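Local coordinates for glycoside hydrolase family protein (Novosphingobium sp. PP1Y, PDB 6Q2F), which is an alpha-L-rhamnosidase, a glycoside hydrolase that probably removes terminal alpha-L-rhamnose from glycosides, at residues E751-D763 with I868-T882. Residues are numbered along the deposited sequence; the frame is centred on the assembly and turned at random.
Sequences EPVADAPVRYAYD and IESALQAMDVAPDFT
Glu-869, in the first turn of helix 868-874, pins the 751-763 loop with both carboxylate oxygens. Its OE2 accepts two consecutive backbone amides, Val-758 N at 2.7 Å and Arg-759 N at 2.8 Å, Arg-759 N on the syn lone pair, Val-758 N on the anti side and somewhat out of the carboxylate plane. OE1 takes Arg-759 NE at 2.8 Å in a salt bridge, with guanidinium and carboxylate planes only 25° apart. A bend at chi3 (-54°) folds the arginine back to present NE this way. Three N-H groups thus fix the rotation of the carboxylate.

The arginine's backbone is held too: Arg-759 O accepts Phe-881 N at 3.1 Å, nearly straight at the hydrogen, and a weaker bond from Asp-880 N. Pro-879 CG rests over one face of the guanidinium, and a water links Arg-759 NH1 to Thr-882 OG1.

Tyr-760 is sandwiched. Leu-872 CD1 sits almost over the ring centre, 3.5 Å from the centroid, and Pro-879 CA makes a CH-pi contact on the opposite face. With CG beside the backbone N (chi1 -51°), the ring reaches between helix and loop, and its OH donates to Val-877 O at 2.6 Å. Another water donates to this hydroxyl and to Glu-869 O. Further back, Ile-868 CG2 packs against Pro-757, 3.9 Å from its CB.

Past helix 868-874, Asp-876 with its positive phi closes a Schellman motif, turning the chain toward strand 881-884. Ile-868 and Leu-872 also touch strands 734-737 and 788-794 of the mixed sheet that strand 762-765 joins. Asp-880, whose carboxylate is hydrogen-bonded to Tyr-905 and His-896, lies against the antiparallel sheet containing strand 881-884, so the contact spans the junction of the two sheets.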
ATOM      1  N   GLU A 751       3.049 -12.575  -4.940  1.00 35.41           N
ATOM      2  CA  GLU A 751       4.383 -13.126  -5.007  1.00 38.60           C
ATOM      3  C   GLU A 751       5.397 -11.999  -5.044  1.00 37.35           C
ATOM      4  O   GLU A 751       5.263 -11.084  -5.868  1.00 40.78           O
ATOM      5  CB  GLU A 751       4.525 -14.008  -6.248  1.00 48.80           C
ATOM      6  CG  GLU A 751       3.572 -15.191  -6.231  1.00 68.60           C
ATOM      7  CD  GLU A 751       3.733 -16.099  -7.431  1.00 91.59           C
ATOM      8  OE1 GLU A 751       4.303 -15.648  -8.453  1.00 99.48           O
ATOM      9  OE2 GLU A 751       3.294 -17.269  -7.347  1.00 99.15           O
ATOM     10  N   PRO A 752       6.405 -12.012  -4.175  1.00 33.70           N
ATOM     11  CA  PRO A 752       7.404 -10.945  -4.207  1.00 36.21           C
ATOM     12  C   PRO A 752       8.215 -10.995  -5.491  1.00 35.96           C
ATOM     13  O   PRO A 752       8.267 -12.005  -6.191  1.00 33.52           O
ATOM     14  CB  PRO A 752       8.278 -11.232  -2.990  1.00 29.68           C
ATOM     15  CG  PRO A 752       8.149 -12.715  -2.802  1.00 30.94           C
ATOM     16  CD  PRO A 752       6.726 -13.048  -3.180  1.00 32.36           C
ATOM     17  N   VAL A 753       8.841  -9.872  -5.807  1.00 31.43           N
ATOM     18  CA  VAL A 753       9.685  -9.798  -6.991  1.00 32.10           C
ATOM     19  C   VAL A 753      10.766 -10.879  -6.871  1.00 37.28           C
ATOM     20  O   VAL A 753      11.501 -10.942  -5.876  1.00 34.80           O
ATOM     21  CB  VAL A 753      10.248  -8.368  -7.167  1.00 28.83           C
ATOM     22  CG1 VAL A 753      11.217  -7.971  -6.010  1.00 27.40           C
ATOM     23  CG2 VAL A 753      10.896  -8.202  -8.533  1.00 29.68           C
ATOM     24  N   ALA A 754      10.804 -11.805  -7.831  1.00 30.10           N
ATOM     25  CA  ALA A 754      11.751 -12.918  -7.758  1.00 34.63           C
ATOM     26  C   ALA A 754      13.035 -12.630  -8.510  1.00 33.98           C
ATOM     27  O   ALA A 754      13.928 -13.473  -8.529  1.00 38.23           O
ATOM     28  CB  ALA A 754      11.114 -14.202  -8.305  1.00 27.34           C
ATOM     29  N   ASP A 755      13.149 -11.419  -9.032  1.00 40.16           N
ATOM     30  CA  ASP A 755      13.992 -11.015 -10.150  1.00 46.42           C
ATOM     31  C   ASP A 755      15.127 -10.097  -9.735  1.00 42.93           C
ATOM     32  O   ASP A 755      16.043  -9.865 -10.534  1.00 35.29           O
ATOM     33  CB  ASP A 755      13.109 -10.267 -11.190  1.00 32.93           C
ATOM     34  CG  ASP A 755      13.178 -10.884 -12.541  1.00 50.58           C
ATOM     35  OD1 ASP A 755      13.893 -11.900 -12.658  1.00 74.73           O
ATOM     36  OD2 ASP A 755      12.556 -10.378 -13.488  1.00 56.32           O
ATOM     37  N   ALA A 756      15.038  -9.532  -8.549  1.00 35.33           N
ATOM     38  CA  ALA A 756      15.800  -8.426  -8.022  1.00 31.63           C
ATOM     39  C   ALA A 756      17.144  -8.894  -7.488  1.00 34.50           C
ATOM     40  O   ALA A 756      17.306 -10.051  -7.109  1.00 35.68           O
ATOM     41  CB  ALA A 756      14.997  -7.741  -6.917  1.00 27.03           C
ATOM     42  N   PRO A 757      18.129  -8.009  -7.436  1.00 34.02           N
ATOM     43  CA  PRO A 757      19.417  -8.381  -6.844  1.00 32.19           C
ATOM     44  C   PRO A 757      19.302  -8.554  -5.330  1.00 34.82           C
ATOM     45  O   PRO A 757      18.352  -8.098  -4.683  1.00 30.97           O
ATOM     46  CB  PRO A 757      20.321  -7.202  -7.204  1.00 29.32           C
ATOM     47  CG  PRO A 757      19.366  -6.033  -7.331  1.00 30.24           C
ATOM     48  CD  PRO A 757      18.087  -6.599  -7.885  1.00 29.64           C
ATOM     49  N   VAL A 758      20.283  -9.242  -4.757  1.00 34.90           N
ATOM     50  CA  VAL A 758      20.369  -9.436  -3.314  1.00 38.97           C
ATOM     51  C   VAL A 758      21.549  -8.675  -2.716  1.00 32.66           C
ATOM     52  O   VAL A 758      21.407  -7.977  -1.713  1.00 31.75           O
ATOM     53  CB  VAL A 758      20.450 -10.938  -2.962  1.00 40.12           C
ATOM     54  CG1 VAL A 758      20.713 -11.117  -1.471  1.00 32.99           C
ATOM     55  CG2 VAL A 758      19.155 -11.640  -3.366  1.00 38.73           C
ATOM     56  N   ARG A 759      22.722  -8.798  -3.330  1.00 30.19           N
ATOM     57  CA  ARG A 759      23.951  -8.185  -2.845  1.00 34.12           C
ATOM     58  C   ARG A 759      24.133  -6.765  -3.357  1.00 34.74           C
ATOM     59  O   ARG A 759      25.130  -6.116  -3.017  1.00 31.49           O
ATOM     60  CB  ARG A 759      25.145  -9.071  -3.236  1.00 31.16           C
ATOM     61  CG  ARG A 759      24.966 -10.531  -2.767  1.00 35.79           C
ATOM     62  CD  ARG A 759      26.144 -11.426  -3.189  1.00 39.80           C
ATOM     63  NE  ARG A 759      26.396 -11.358  -4.623  1.00 38.37           N
ATOM     64  CZ  ARG A 759      27.566 -11.623  -5.195  1.00 46.04           C
ATOM     65  NH1 ARG A 759      28.609 -11.971  -4.453  1.00 43.23           N
ATOM     66  NH2 ARG A 759      27.694 -11.530  -6.513  1.00 50.25           N
ATOM     67  N   TYR A 760      23.169  -6.274  -4.134  1.00 27.42           N
ATOM     68  CA  TYR A 760      23.113  -4.910  -4.623  1.00 31.96           C
ATOM     69  C   TYR A 760      21.738  -4.332  -4.303  1.00 30.46           C
ATOM     70  O   TYR A 760      20.735  -5.049  -4.336  1.00 27.18           O
ATOM     71  CB  TYR A 760      23.324  -4.849  -6.154  1.00 27.50           C
ATOM     72  CG  TYR A 760      24.546  -5.578  -6.678  1.00 25.91           C
ATOM     73  CD1 TYR A 760      24.568  -6.961  -6.760  1.00 29.44           C
ATOM     74  CD2 TYR A 760      25.656  -4.872  -7.141  1.00 23.95           C
ATOM     75  CE1 TYR A 760      25.681  -7.635  -7.256  1.00 28.28           C
ATOM     76  CE2 TYR A 760      26.758  -5.524  -7.643  1.00 24.41           C
ATOM     77  CZ  TYR A 760      26.766  -6.906  -7.688  1.00 28.16           C
ATOM     78  OH  TYR A 760      27.879  -7.557  -8.180  1.00 34.13           O
ATOM     79  N   ALA A 761      21.681  -3.038  -4.008  1.00 29.10           N
ATOM     80  CA  ALA A 761      20.386  -2.420  -3.767  1.00 28.68           C
ATOM     81  C   ALA A 761      19.736  -2.014  -5.088  1.00 34.32           C
ATOM     82  O   ALA A 761      20.397  -1.884  -6.122  1.00 30.45           O
ATOM     83  CB  ALA A 761      20.516  -1.198  -2.856  1.00 23.19           C
ATOM     84  N   TYR A 762      18.421  -1.820  -5.046  1.00 28.19           N
ATOM     85  CA  TYR A 762      17.689  -1.473  -6.251  1.00 27.34           C
ATOM     86  C   TYR A 762      16.522  -0.556  -5.921  1.00 29.09           C
ATOM     87  O   TYR A 762      16.025  -0.519  -4.790  1.00 27.85           O
ATOM     88  CB  TYR A 762      17.171  -2.712  -6.992  1.00 27.91           C
ATOM     89  CG  TYR A 762      16.110  -3.510  -6.263  1.00 36.58           C
ATOM     90  CD1 TYR A 762      16.455  -4.409  -5.251  1.00 35.49           C
ATOM     91  CD2 TYR A 762      14.771  -3.407  -6.622  1.00 30.02           C
ATOM     92  CE1 TYR A 762      15.483  -5.160  -4.588  1.00 29.16           C
ATOM     93  CE2 TYR A 762      13.803  -4.147  -5.977  1.00 29.70           C
ATOM     94  CZ  TYR A 762      14.156  -5.018  -4.955  1.00 36.94           C
ATOM     95  OH  TYR A 762      13.181  -5.761  -4.327  1.00 36.19           O
ATOM     96  N   ASP A 763      16.136   0.213  -6.938  1.00 28.79           N
ATOM     97  CA  ASP A 763      14.919   1.007  -6.978  1.00 28.98           C
ATOM     98  C   ASP A 763      14.063   0.508  -8.133  1.00 30.96           C
ATOM     99  O   ASP A 763      14.587   0.059  -9.163  1.00 26.68           O
ATOM    100  CB  ASP A 763      15.217   2.500  -7.221  1.00 25.62           C
ATOM    101  CG  ASP A 763      15.888   3.180  -6.045  1.00 28.96           C
ATOM    102  OD1 ASP A 763      15.598   2.792  -4.897  1.00 32.28           O
ATOM    103  OD2 ASP A 763      16.693   4.120  -6.287  1.00 26.21           O
ATOM    104  N   ILE A 868      20.396 -10.846 -12.850  1.00 34.09           N
ATOM    105  CA  ILE A 868      20.909  -9.492 -12.658  1.00 35.44           C
ATOM    106  C   ILE A 868      22.303  -9.522 -12.041  1.00 32.77           C
ATOM    107  O   ILE A 868      23.173  -8.724 -12.402  1.00 31.49           O
ATOM    108  CB  ILE A 868      19.925  -8.648 -11.819  1.00 35.27           C
ATOM    109  CG1 ILE A 868      20.468  -7.236 -11.605  1.00 38.75           C
ATOM    110  CG2 ILE A 868      19.644  -9.305 -10.460  1.00 28.04           C
ATOM    111  CD1 ILE A 868      20.756  -6.494 -12.877  1.00 37.95           C
ATOM    112  N   GLU A 869      22.548 -10.435 -11.109  1.00 33.61           N
ATOM    113  CA  GLU A 869      23.847 -10.416 -10.447  1.00 35.61           C
ATOM    114  C   GLU A 869      24.943 -10.973 -11.345  1.00 41.12           C
ATOM    115  O   GLU A 869      26.101 -10.547 -11.254  1.00 39.38           O
ATOM    116  CB  GLU A 869      23.770 -11.176  -9.127  1.00 34.56           C
ATOM    117  CG  GLU A 869      22.788 -10.536  -8.161  1.00 43.02           C
ATOM    118  CD  GLU A 869      23.250 -10.646  -6.724  1.00 43.39           C
ATOM    119  OE1 GLU A 869      24.254 -11.334  -6.492  1.00 47.36           O
ATOM    120  OE2 GLU A 869      22.626 -10.024  -5.841  1.00 39.28           O
ATOM    121  N   SER A 870      24.602 -11.903 -12.230  1.00 39.28           N
ATOM    122  CA  SER A 870      25.602 -12.383 -13.170  1.00 40.88           C
ATOM    123  C   SER A 870      25.898 -11.332 -14.236  1.00 40.45           C
ATOM    124  O   SER A 870      27.021 -11.260 -14.744  1.00 42.03           O
ATOM    125  CB  SER A 870      25.141 -13.701 -13.784  1.00 38.43           C
ATOM    126  OG  SER A 870      25.796 -13.941 -15.005  1.00 54.96           O
ATOM    127  N   ALA A 871      24.925 -10.480 -14.556  1.00 37.18           N
ATOM    128  CA  ALA A 871      25.210  -9.394 -15.482  1.00 38.45           C
ATOM    129  C   ALA A 871      26.058  -8.321 -14.811  1.00 38.44           C
ATOM    130  O   ALA A 871      26.992  -7.787 -15.424  1.00 38.55           O
ATOM    131  CB  ALA A 871      23.911  -8.804 -16.023  1.00 30.61           C
ATOM    132  N   LEU A 872      25.755  -7.997 -13.548  1.00 35.27           N
ATOM    133  CA  LEU A 872      26.587  -7.045 -12.818  1.00 25.52           C
ATOM    134  C   LEU A 872      28.017  -7.562 -12.687  1.00 37.18           C
ATOM    135  O   LEU A 872      28.985  -6.791 -12.766  1.00 36.81           O
ATOM    136  CB  LEU A 872      25.972  -6.772 -11.449  1.00 27.50           C
ATOM    137  CG  LEU A 872      24.679  -5.951 -11.498  1.00 35.56           C
ATOM    138  CD1 LEU A 872      23.931  -5.980 -10.161  1.00 32.22           C
ATOM    139  CD2 LEU A 872      25.027  -4.526 -11.913  1.00 34.70           C
ATOM    140  N   GLN A 873      28.168  -8.869 -12.494  1.00 37.23           N
ATOM    141  CA  GLN A 873      29.497  -9.464 -12.488  1.00 38.74           C
ATOM    142  C   GLN A 873      30.193  -9.242 -13.827  1.00 42.40           C
ATOM    143  O   GLN A 873      31.369  -8.856 -13.873  1.00 40.01           O
ATOM    144  CB  GLN A 873      29.382 -10.951 -12.157  1.00 44.86           C
ATOM    145  CG  GLN A 873      30.686 -11.658 -11.821  1.00 60.98           C
ATOM    146  CD  GLN A 873      30.422 -13.050 -11.278  1.00 77.86           C
ATOM    147  OE1 GLN A 873      30.986 -13.455 -10.255  1.00 83.20           O
ATOM    148  NE2 GLN A 873      29.531 -13.779 -11.945  1.00 80.94           N
ATOM    149  N   ALA A 874      29.467  -9.440 -14.933  1.00 36.84           N
ATOM    150  CA  ALA A 874      30.066  -9.238 -16.251  1.00 38.17           C
ATOM    151  C   ALA A 874      30.332  -7.775 -16.567  1.00 41.04           C
ATOM    152  O   ALA A 874      30.997  -7.491 -17.568  1.00 45.26           O
ATOM    153  CB  ALA A 874      29.177  -9.845 -17.337  1.00 33.67           C
HETATM  154  N   MSE A 875      29.810  -6.855 -15.770  1.00 33.69           N
HETATM  155  CA  MSE A 875      30.119  -5.436 -15.907  1.00 35.13           C
HETATM  156  C   MSE A 875      31.229  -5.027 -14.965  1.00 31.60           C
HETATM  157  O   MSE A 875      31.572  -3.850 -14.877  1.00 33.96           O
HETATM  158  CB  MSE A 875      28.889  -4.571 -15.587  1.00 29.82           C
HETATM  159  CG  MSE A 875      27.749  -4.715 -16.545  1.00 36.41           C
HETATM  160 SE   MSE A 875      26.145  -3.856 -15.782  1.00 44.42          SE
HETATM  161  CE  MSE A 875      25.077  -5.398 -15.925  1.00 38.59           C
ATOM    162  N   ASP A 876      31.747  -6.003 -14.222  1.00 34.31           N
ATOM    163  CA  ASP A 876      32.802  -5.770 -13.238  1.00 42.65           C
ATOM    164  C   ASP A 876      32.320  -4.830 -12.132  1.00 42.85           C
ATOM    165  O   ASP A 876      33.059  -3.966 -11.660  1.00 45.71           O
ATOM    166  CB  ASP A 876      34.075  -5.232 -13.909  1.00 59.84           C
ATOM    167  CG  ASP A 876      35.288  -5.285 -12.994  1.00 85.32           C
ATOM    168  OD1 ASP A 876      35.399  -6.248 -12.201  1.00 94.59           O
ATOM    169  OD2 ASP A 876      36.132  -4.364 -13.061  1.00 92.66           O
ATOM    170  N   VAL A 877      31.064  -4.991 -11.719  1.00 40.32           N
ATOM    171  CA  VAL A 877      30.507  -4.226 -10.610  1.00 39.71           C
ATOM    172  C   VAL A 877      30.499  -5.125  -9.382  1.00 35.77           C
ATOM    173  O   VAL A 877      29.729  -6.089  -9.313  1.00 34.36           O
ATOM    174  CB  VAL A 877      29.105  -3.695 -10.927  1.00 33.65           C
ATOM    175  CG1 VAL A 877      28.551  -2.940  -9.730  1.00 26.29           C
ATOM    176  CG2 VAL A 877      29.169  -2.773 -12.129  1.00 34.14           C
ATOM    177  N   ALA A 878      31.347  -4.802  -8.407  1.00 31.56           N
ATOM    178  CA  ALA A 878      31.464  -5.618  -7.207  1.00 36.69           C
ATOM    179  C   ALA A 878      30.189  -5.526  -6.360  1.00 38.10           C
ATOM    180  O   ALA A 878      29.515  -4.496  -6.348  1.00 43.14           O
ATOM    181  CB  ALA A 878      32.670  -5.175  -6.372  1.00 29.70           C
ATOM    182  N   PRO A 879      29.849  -6.595  -5.643  1.00 35.72           N
ATOM    183  CA  PRO A 879      28.713  -6.540  -4.708  1.00 30.52           C
ATOM    184  C   PRO A 879      28.848  -5.389  -3.726  1.00 30.86           C
ATOM    185  O   PRO A 879      29.938  -5.092  -3.236  1.00 34.02           O
ATOM    186  CB  PRO A 879      28.784  -7.883  -3.974  1.00 34.84           C
ATOM    187  CG  PRO A 879      29.680  -8.755  -4.792  1.00 43.29           C
ATOM    188  CD  PRO A 879      30.597  -7.863  -5.565  1.00 32.65           C
ATOM    189  N   ASP A 880      27.719  -4.742  -3.429  1.00 30.28           N
ATOM    190  CA  ASP A 880      27.739  -3.674  -2.438  1.00 27.97           C
ATOM    191  C   ASP A 880      27.834  -4.240  -1.031  1.00 31.16           C
ATOM    192  O   ASP A 880      28.660  -3.789  -0.222  1.00 32.32           O
ATOM    193  CB  ASP A 880      26.491  -2.803  -2.582  1.00 38.48           C
ATOM    194  CG  ASP A 880      26.628  -1.470  -1.873  1.00 40.71           C
ATOM    195  OD1 ASP A 880      27.760  -1.141  -1.464  1.00 33.25           O
ATOM    196  OD2 ASP A 880      25.601  -0.751  -1.738  1.00 37.35           O
ATOM    197  N   PHE A 881      26.982  -5.214  -0.706  1.00 31.06           N
ATOM    198  CA  PHE A 881      27.014  -5.845   0.607  1.00 33.72           C
ATOM    199  C   PHE A 881      26.828  -7.339   0.437  1.00 33.07           C
ATOM    200  O   PHE A 881      25.907  -7.787  -0.249  1.00 32.57           O
ATOM    201  CB  PHE A 881      25.936  -5.303   1.559  1.00 35.88           C
ATOM    202  CG  PHE A 881      25.818  -6.098   2.846  1.00 30.83           C
ATOM    203  CD1 PHE A 881      26.787  -6.004   3.826  1.00 31.15           C
ATOM    204  CD2 PHE A 881      24.761  -6.961   3.044  1.00 29.18           C
ATOM    205  CE1 PHE A 881      26.701  -6.753   4.992  1.00 31.00           C
ATOM    206  CE2 PHE A 881      24.660  -7.704   4.205  1.00 27.31           C
ATOM    207  CZ  PHE A 881      25.630  -7.601   5.182  1.00 27.12           C
ATOM    208  N   THR A 882      27.701  -8.104   1.072  1.00 28.78           N
ATOM    209  CA  THR A 882      27.546  -9.546   1.133  1.00 29.84           C
ATOM    210  C   THR A 882      28.219 -10.028   2.408  1.00 35.22           C
ATOM    211  O   THR A 882      28.850  -9.250   3.127  1.00 40.43           O
ATOM    212  CB  THR A 882      28.134 -10.241  -0.093  1.00 39.72           C
ATOM    213  OG1 THR A 882      27.682 -11.600  -0.112  1.00 50.55           O
ATOM    214  CG2 THR A 882      29.654 -10.216  -0.020  1.00 30.84           C
TER
HETATM  215  O   HOH W   1      17.551 -11.155 -12.280  1.00 36.76           O
HETATM  216  O   HOH W   2      28.617 -13.273  -2.062  1.00 55.14           O
HETATM  217  O   HOH W   3      27.422 -10.192  -8.846  1.00 42.63           O
HETATM  218  O   HOH W   4      23.886  -1.286  -4.065  1.00 27.97           O